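Long-range contact in novel Thermotoga maritima enzyme TM1112 (Thermotoga maritima, PDB 1O5U), which is of unknown function but adopts the cupin fold and is probably an enzyme of that beta-barrel family: residues D44-I55 and G75-C86. Sequence-based numbering, arbitrary orientation.
Sequences DWYYDTNETCYI and GDLVTFPKGLRC
Gly75 N donates to Ile55 O, and a water bridges Gly75 O to Tyr54 OH, closing one end of a pairing that illustrates how two antiparallel segments, each passing from one sheet of the cupin barrel to the other, stay paired on both sides of the crossing. Leu77 lays CD1 against Thr52 CG2 at 3.7 Å, and Val78 exchanges two backbone hydrogen bonds with Cys53. Thr79 OG1 and Thr52 OG1 make a weak hydrogen bond at 3.4 Å. Phe80, on the same face as Cys53 and Glu51, sets its CB over the centre of the Tyr47 ring, 3.6 Å from the centroid, while Tyr47 OH lies over the Phe80 ring; the ring planes are 6° apart, but the rings are slid so far that they barely overlap. With CG anti to the carbonyl carbon (chi1 -71°), the Tyr47 ring is carried between Phe80 and Trp45, whose CD1 covers its other face; replacing Tyr47 with alanine would probably open a gap there. Past Pro81, Lys82 N binds Asn50 OD1 at 2.9 Å from above the amide plane, and Gly83, in a type II turn, donates to Tyr47 O. Arg85 lays its guanidinium face over Tyr46 CD1, planes 12° apart; Cys86 SG meets the Tyr47 ring edge. Strand 51-55 lies between 77-80 and 93-100, and helix 22-28 packs on Tyr54 and Leu77.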
ATOM      1  N   ASP A  44       8.266   9.660   5.751  1.00 38.60           N
ATOM      2  CA  ASP A  44       7.293   9.289   6.784  1.00 39.12           C
ATOM      3  C   ASP A  44       5.877   9.467   6.256  1.00 38.03           C
ATOM      4  O   ASP A  44       5.629  10.339   5.450  1.00 37.65           O
ATOM      5  CB  ASP A  44       7.472  10.132   8.041  1.00 38.76           C
ATOM      6  CG  ASP A  44       8.731   9.784   8.808  1.00 41.17           C
ATOM      7  OD1 ASP A  44       9.307   8.707   8.580  1.00 44.68           O
ATOM      8  OD2 ASP A  44       9.199  10.535   9.685  1.00 43.45           O
ATOM      9  N   TRP A  45       4.958   8.615   6.688  1.00 37.82           N
ATOM     10  CA  TRP A  45       3.527   8.788   6.366  1.00 37.87           C
ATOM     11  C   TRP A  45       2.698   8.531   7.607  1.00 38.51           C
ATOM     12  O   TRP A  45       3.080   7.707   8.449  1.00 38.93           O
ATOM     13  CB  TRP A  45       3.090   7.829   5.251  1.00 38.43           C
ATOM     14  CG  TRP A  45       1.801   8.229   4.649  1.00 37.39           C
ATOM     15  CD1 TRP A  45       0.594   7.661   4.826  1.00 39.34           C
ATOM     16  CD2 TRP A  45       1.594   9.339   3.787  1.00 40.40           C
ATOM     17  NE1 TRP A  45      -0.375   8.349   4.130  1.00 38.29           N
ATOM     18  CE2 TRP A  45       0.227   9.390   3.479  1.00 38.72           C
ATOM     19  CE3 TRP A  45       2.445  10.325   3.243  1.00 39.83           C
ATOM     20  CZ2 TRP A  45      -0.315  10.367   2.653  1.00 40.62           C
ATOM     21  CZ3 TRP A  45       1.892  11.303   2.446  1.00 40.00           C
ATOM     22  CH2 TRP A  45       0.545  11.320   2.155  1.00 39.24           C
ATOM     23  N   TYR A  46       1.589   9.256   7.737  1.00 37.95           N
ATOM     24  CA  TYR A  46       0.593   9.040   8.788  1.00 38.13           C
ATOM     25  C   TYR A  46      -0.794   8.799   8.156  1.00 38.28           C
ATOM     26  O   TYR A  46      -1.232   9.565   7.337  1.00 38.72           O
ATOM     27  CB  TYR A  46       0.480  10.259   9.634  1.00 38.69           C
ATOM     28  CG  TYR A  46      -0.601  10.150  10.646  1.00 38.36           C
ATOM     29  CD1 TYR A  46      -0.425   9.366  11.781  1.00 38.75           C
ATOM     30  CD2 TYR A  46      -1.821  10.813  10.467  1.00 37.34           C
ATOM     31  CE1 TYR A  46      -1.424   9.266  12.749  1.00 39.63           C
ATOM     32  CE2 TYR A  46      -2.829  10.713  11.429  1.00 40.12           C
ATOM     33  CZ  TYR A  46      -2.623   9.943  12.576  1.00 39.95           C
ATOM     34  OH  TYR A  46      -3.615   9.860  13.549  1.00 39.67           O
ATOM     35  N   TYR A  47      -1.454   7.716   8.522  1.00 38.87           N
ATOM     36  CA  TYR A  47      -2.718   7.344   7.917  1.00 38.39           C
ATOM     37  C   TYR A  47      -3.810   8.008   8.742  1.00 39.44           C
ATOM     38  O   TYR A  47      -4.087   7.594   9.858  1.00 39.90           O
ATOM     39  CB  TYR A  47      -2.840   5.833   7.858  1.00 37.98           C
ATOM     40  CG  TYR A  47      -1.904   5.263   6.833  1.00 35.46           C
ATOM     41  CD1 TYR A  47      -0.639   4.847   7.167  1.00 35.69           C
ATOM     42  CD2 TYR A  47      -2.249   5.259   5.500  1.00 37.10           C
ATOM     43  CE1 TYR A  47       0.223   4.364   6.209  1.00 37.08           C
ATOM     44  CE2 TYR A  47      -1.387   4.778   4.549  1.00 36.91           C
ATOM     45  CZ  TYR A  47      -0.163   4.347   4.903  1.00 35.47           C
ATOM     46  OH  TYR A  47       0.699   3.918   3.938  1.00 35.57           O
ATOM     47  N   ASP A  48      -4.353   9.094   8.179  1.00 40.81           N
ATOM     48  CA  ASP A  48      -5.520   9.841   8.695  1.00 41.81           C
ATOM     49  C   ASP A  48      -6.789   9.000   8.706  1.00 41.04           C
ATOM     50  O   ASP A  48      -7.706   9.208   9.544  1.00 40.53           O
ATOM     51  CB  ASP A  48      -5.824  11.010   7.749  1.00 42.90           C
ATOM     52  CG  ASP A  48      -5.109  12.265   8.109  1.00 46.76           C
ATOM     53  OD1 ASP A  48      -4.359  12.289   9.114  1.00 53.44           O
ATOM     54  OD2 ASP A  48      -5.253  13.311   7.432  1.00 46.99           O
ATOM     55  N   THR A  49      -6.887   8.175   7.668  1.00 40.48           N
ATOM     56  CA  THR A  49      -7.961   7.212   7.461  1.00 40.61           C
ATOM     57  C   THR A  49      -7.396   5.795   7.294  1.00 39.88           C
ATOM     58  O   THR A  49      -6.186   5.586   7.172  1.00 39.00           O
ATOM     59  CB  THR A  49      -8.757   7.579   6.178  1.00 40.04           C
ATOM     60  OG1 THR A  49      -7.934   7.352   5.032  1.00 39.72           O
ATOM     61  CG2 THR A  49      -9.116   9.111   6.126  1.00 42.07           C
ATOM     62  N   ASN A  50      -8.291   4.816   7.294  1.00 39.86           N
ATOM     63  CA  ASN A  50      -7.961   3.497   6.770  1.00 39.79           C
ATOM     64  C   ASN A  50      -7.685   3.655   5.286  1.00 39.28           C
ATOM     65  O   ASN A  50      -8.191   4.554   4.645  1.00 38.68           O
ATOM     66  CB  ASN A  50      -9.116   2.504   6.971  1.00 39.97           C
ATOM     67  CG  ASN A  50      -9.406   2.202   8.416  1.00 40.11           C
ATOM     68  OD1 ASN A  50      -8.516   1.881   9.207  1.00 38.43           O
ATOM     69  ND2 ASN A  50     -10.695   2.251   8.775  1.00 41.50           N
ATOM     70  N   GLU A  51      -6.831   2.800   4.740  1.00 40.04           N
ATOM     71  CA  GLU A  51      -6.494   2.844   3.334  1.00 40.03           C
ATOM     72  C   GLU A  51      -6.150   1.451   2.770  1.00 38.71           C
ATOM     73  O   GLU A  51      -5.417   0.675   3.394  1.00 38.39           O
ATOM     74  CB  GLU A  51      -5.296   3.787   3.123  1.00 41.13           C
ATOM     75  CG  GLU A  51      -5.003   3.962   1.656  1.00 41.83           C
ATOM     76  CD  GLU A  51      -4.217   5.221   1.380  1.00 45.87           C
ATOM     77  OE1 GLU A  51      -3.501   5.640   2.303  1.00 51.86           O
ATOM     78  OE2 GLU A  51      -4.380   5.802   0.267  1.00 51.77           O
ATOM     79  N   THR A  52      -6.755   1.121   1.637  1.00 37.40           N
ATOM     80  CA  THR A  52      -6.444  -0.097   0.900  1.00 37.97           C
ATOM     81  C   THR A  52      -5.809   0.286  -0.401  1.00 37.97           C
ATOM     82  O   THR A  52      -6.332   1.184  -1.062  1.00 38.41           O
ATOM     83  CB  THR A  52      -7.740  -0.893   0.645  1.00 38.74           C
ATOM     84  OG1 THR A  52      -8.312  -1.232   1.921  1.00 40.55           O
ATOM     85  CG2 THR A  52      -7.451  -2.235  -0.043  1.00 39.09           C
ATOM     86  N   CYS A  53      -4.696  -0.372  -0.751  1.00 37.28           N
ATOM     87  CA  CYS A  53      -3.866  -0.073  -1.936  1.00 38.35           C
ATOM     88  C   CYS A  53      -3.724  -1.390  -2.687  1.00 38.22           C
ATOM     89  O   CYS A  53      -3.478  -2.426  -2.063  1.00 38.92           O
ATOM     90  CB  CYS A  53      -2.441   0.418  -1.473  1.00 37.71           C
ATOM     91  SG  CYS A  53      -2.703   2.025  -0.604  1.00 44.08           S
ATOM     92  N   TYR A  54      -3.907  -1.348  -3.995  1.00 38.09           N
ATOM     93  CA  TYR A  54      -3.522  -2.440  -4.883  1.00 37.76           C
ATOM     94  C   TYR A  54      -2.287  -2.013  -5.709  1.00 38.38           C
ATOM     95  O   TYR A  54      -2.329  -1.038  -6.434  1.00 37.27           O
ATOM     96  CB  TYR A  54      -4.671  -2.862  -5.802  1.00 38.35           C
ATOM     97  CG  TYR A  54      -4.299  -4.026  -6.685  1.00 38.59           C
ATOM     98  CD1 TYR A  54      -4.117  -3.864  -8.064  1.00 40.21           C
ATOM     99  CD2 TYR A  54      -3.984  -5.272  -6.122  1.00 38.23           C
ATOM    100  CE1 TYR A  54      -3.747  -4.908  -8.848  1.00 40.79           C
ATOM    101  CE2 TYR A  54      -3.553  -6.311  -6.920  1.00 39.75           C
ATOM    102  CZ  TYR A  54      -3.468  -6.136  -8.265  1.00 39.37           C
ATOM    103  OH  TYR A  54      -3.076  -7.204  -9.051  1.00 41.19           O
ATOM    104  N   ILE A  55      -1.208  -2.751  -5.579  1.00 37.50           N
ATOM    105  CA  ILE A  55       0.071  -2.392  -6.223  1.00 38.09           C
ATOM    106  C   ILE A  55       0.161  -2.907  -7.667  1.00 39.18           C
ATOM    107  O   ILE A  55       0.175  -4.140  -7.947  1.00 37.37           O
ATOM    108  CB  ILE A  55       1.296  -2.887  -5.387  1.00 38.10           C
ATOM    109  CG1 ILE A  55       1.177  -2.575  -3.912  1.00 37.32           C
ATOM    110  CG2 ILE A  55       2.612  -2.361  -5.931  1.00 38.51           C
ATOM    111  CD1 ILE A  55       0.929  -1.140  -3.577  1.00 38.09           C
ATOM    112  N   GLY A  75       1.249  -6.647  -7.303  1.00 35.92           N
ATOM    113  CA  GLY A  75       0.220  -7.692  -7.121  1.00 36.31           C
ATOM    114  C   GLY A  75      -0.313  -7.816  -5.734  1.00 36.69           C
ATOM    115  O   GLY A  75      -1.282  -8.533  -5.512  1.00 36.21           O
ATOM    116  N   ASP A  76       0.252  -7.077  -4.783  1.00 35.79           N
ATOM    117  CA  ASP A  76      -0.267  -7.099  -3.429  1.00 36.27           C
ATOM    118  C   ASP A  76      -1.448  -6.175  -3.234  1.00 36.89           C
ATOM    119  O   ASP A  76      -1.446  -5.052  -3.761  1.00 36.88           O
ATOM    120  CB  ASP A  76       0.817  -6.639  -2.436  1.00 36.08           C
ATOM    121  CG  ASP A  76       1.915  -7.660  -2.217  1.00 39.93           C
ATOM    122  OD1 ASP A  76       2.962  -7.252  -1.648  1.00 42.29           O
ATOM    123  OD2 ASP A  76       1.775  -8.882  -2.501  1.00 39.60           O
ATOM    124  N   LEU A  77      -2.380  -6.626  -2.392  1.00 35.84           N
ATOM    125  CA  LEU A  77      -3.482  -5.842  -1.846  1.00 35.52           C
ATOM    126  C   LEU A  77      -3.109  -5.597  -0.399  1.00 36.90           C
ATOM    127  O   LEU A  77      -2.978  -6.535   0.391  1.00 36.73           O
ATOM    128  CB  LEU A  77      -4.753  -6.601  -1.925  1.00 36.01           C
ATOM    129  CG  LEU A  77      -6.013  -5.815  -1.529  1.00 35.03           C
ATOM    130  CD1 LEU A  77      -6.341  -4.699  -2.534  1.00 35.70           C
ATOM    131  CD2 LEU A  77      -7.155  -6.781  -1.427  1.00 36.03           C
ATOM    132  N   VAL A  78      -2.965  -4.324  -0.039  1.00 36.37           N
ATOM    133  CA  VAL A  78      -2.449  -3.925   1.277  1.00 37.06           C
ATOM    134  C   VAL A  78      -3.437  -3.018   1.984  1.00 37.95           C
ATOM    135  O   VAL A  78      -4.026  -2.148   1.349  1.00 37.52           O
ATOM    136  CB  VAL A  78      -1.113  -3.168   1.164  1.00 38.89           C
ATOM    137  CG1 VAL A  78      -0.558  -2.921   2.558  1.00 38.23           C
ATOM    138  CG2 VAL A  78      -0.184  -3.926   0.242  1.00 43.80           C
ATOM    139  N   THR A  79      -3.672  -3.249   3.292  1.00 37.37           N
ATOM    140  CA  THR A  79      -4.554  -2.385   4.069  1.00 37.36           C
ATOM    141  C   THR A  79      -3.793  -1.788   5.230  1.00 36.96           C
ATOM    142  O   THR A  79      -3.244  -2.520   6.057  1.00 35.68           O
ATOM    143  CB  THR A  79      -5.799  -3.146   4.547  1.00 38.87           C
ATOM    144  OG1 THR A  79      -6.502  -3.654   3.404  1.00 42.33           O
ATOM    145  CG2 THR A  79      -6.800  -2.209   5.244  1.00 38.97           C
ATOM    146  N   PHE A  80      -3.788  -0.450   5.279  1.00 35.93           N
ATOM    147  CA  PHE A  80      -3.162   0.325   6.335  1.00 36.25           C
ATOM    148  C   PHE A  80      -4.283   0.840   7.247  1.00 36.65           C
ATOM    149  O   PHE A  80      -5.240   1.379   6.719  1.00 37.36           O
ATOM    150  CB  PHE A  80      -2.447   1.517   5.725  1.00 36.13           C
ATOM    151  CG  PHE A  80      -1.351   1.148   4.798  1.00 36.64           C
ATOM    152  CD1 PHE A  80      -1.562   1.103   3.426  1.00 37.59           C
ATOM    153  CD2 PHE A  80      -0.099   0.818   5.281  1.00 36.50           C
ATOM    154  CE1 PHE A  80      -0.520   0.769   2.565  1.00 37.86           C
ATOM    155  CE2 PHE A  80       0.936   0.444   4.412  1.00 36.13           C
ATOM    156  CZ  PHE A  80       0.695   0.420   3.062  1.00 36.23           C
ATOM    157  N   PRO A  81      -4.162   0.691   8.572  1.00 36.82           N
ATOM    158  CA  PRO A  81      -5.162   1.180   9.528  1.00 38.06           C
ATOM    159  C   PRO A  81      -5.016   2.637   9.870  1.00 38.53           C
ATOM    160  O   PRO A  81      -3.895   3.167   9.969  1.00 38.59           O
ATOM    161  CB  PRO A  81      -4.865   0.370  10.795  1.00 37.08           C
ATOM    162  CG  PRO A  81      -3.441   0.081  10.734  1.00 38.60           C
ATOM    163  CD  PRO A  81      -3.052   0.009   9.267  1.00 37.26           C
ATOM    164  N   LYS A  82      -6.153   3.267  10.110  1.00 39.65           N
ATOM    165  CA  LYS A  82      -6.182   4.611  10.657  1.00 39.15           C
ATOM    166  C   LYS A  82      -5.260   4.725  11.870  1.00 38.83           C
ATOM    167  O   LYS A  82      -5.251   3.862  12.749  1.00 39.08           O
ATOM    168  CB  LYS A  82      -7.606   4.973  11.044  1.00 39.68           C
ATOM    169  CG  LYS A  82      -7.766   6.428  11.429  1.00 40.38           C
ATOM    170  CD  LYS A  82      -9.236   6.746  11.633  1.00 41.08           C
ATOM    171  CE  LYS A  82      -9.426   8.162  12.135  1.00 42.74           C
ATOM    172  NZ  LYS A  82     -10.595   8.781  11.425  1.00 45.66           N
ATOM    173  N   GLY A  83      -4.469   5.796  11.907  1.00 38.88           N
ATOM    174  CA  GLY A  83      -3.612   6.077  13.049  1.00 38.76           C
ATOM    175  C   GLY A  83      -2.203   5.499  12.949  1.00 38.97           C
ATOM    176  O   GLY A  83      -1.377   5.748  13.828  1.00 39.29           O
ATOM    177  N   LEU A  84      -1.911   4.722  11.910  1.00 38.40           N
ATOM    178  CA  LEU A  84      -0.562   4.169  11.759  1.00 38.42           C
ATOM    179  C   LEU A  84       0.404   5.257  11.298  1.00 38.43           C
ATOM    180  O   LEU A  84       0.142   5.963  10.310  1.00 36.81           O
ATOM    181  CB  LEU A  84      -0.552   2.996  10.757  1.00 37.83           C
ATOM    182  CG  LEU A  84       0.802   2.445  10.269  1.00 39.21           C
ATOM    183  CD1 LEU A  84       1.492   1.697  11.364  1.00 41.40           C
ATOM    184  CD2 LEU A  84       0.614   1.546   9.070  1.00 38.48           C
ATOM    185  N   ARG A  85       1.535   5.356  11.991  1.00 38.53           N
ATOM    186  CA  ARG A  85       2.640   6.154  11.534  1.00 38.95           C
ATOM    187  C   ARG A  85       3.758   5.215  11.105  1.00 38.83           C
ATOM    188  O   ARG A  85       4.113   4.309  11.823  1.00 38.06           O
ATOM    189  CB  ARG A  85       3.119   7.058  12.661  1.00 39.17           C
ATOM    190  CG  ARG A  85       3.933   8.199  12.182  1.00 40.85           C
ATOM    191  CD  ARG A  85       4.119   9.291  13.242  1.00 43.95           C
ATOM    192  NE  ARG A  85       2.894  10.074  13.501  1.00 46.99           N
ATOM    193  CZ  ARG A  85       2.055   9.899  14.555  1.00 50.41           C
ATOM    194  NH1 ARG A  85       0.983  10.664  14.682  1.00 49.88           N
ATOM    195  NH2 ARG A  85       2.284   8.991  15.507  1.00 52.21           N
ATOM    196  N   CYS A  86       4.312   5.449   9.925  1.00 39.03           N
ATOM    197  CA  CYS A  86       5.323   4.582   9.389  1.00 39.03           C
ATOM    198  C   CYS A  86       6.226   5.346   8.478  1.00 39.37           C
ATOM    199  O   CYS A  86       6.030   6.543   8.242  1.00 40.66           O
ATOM    200  CB  CYS A  86       4.674   3.423   8.624  1.00 38.35           C
ATOM    201  SG  CYS A  86       3.717   3.940   7.187  1.00 40.74           S
TER
HETATM  202  O   HOH W   1      -2.594  -9.695  -7.710  1.00 41.51           O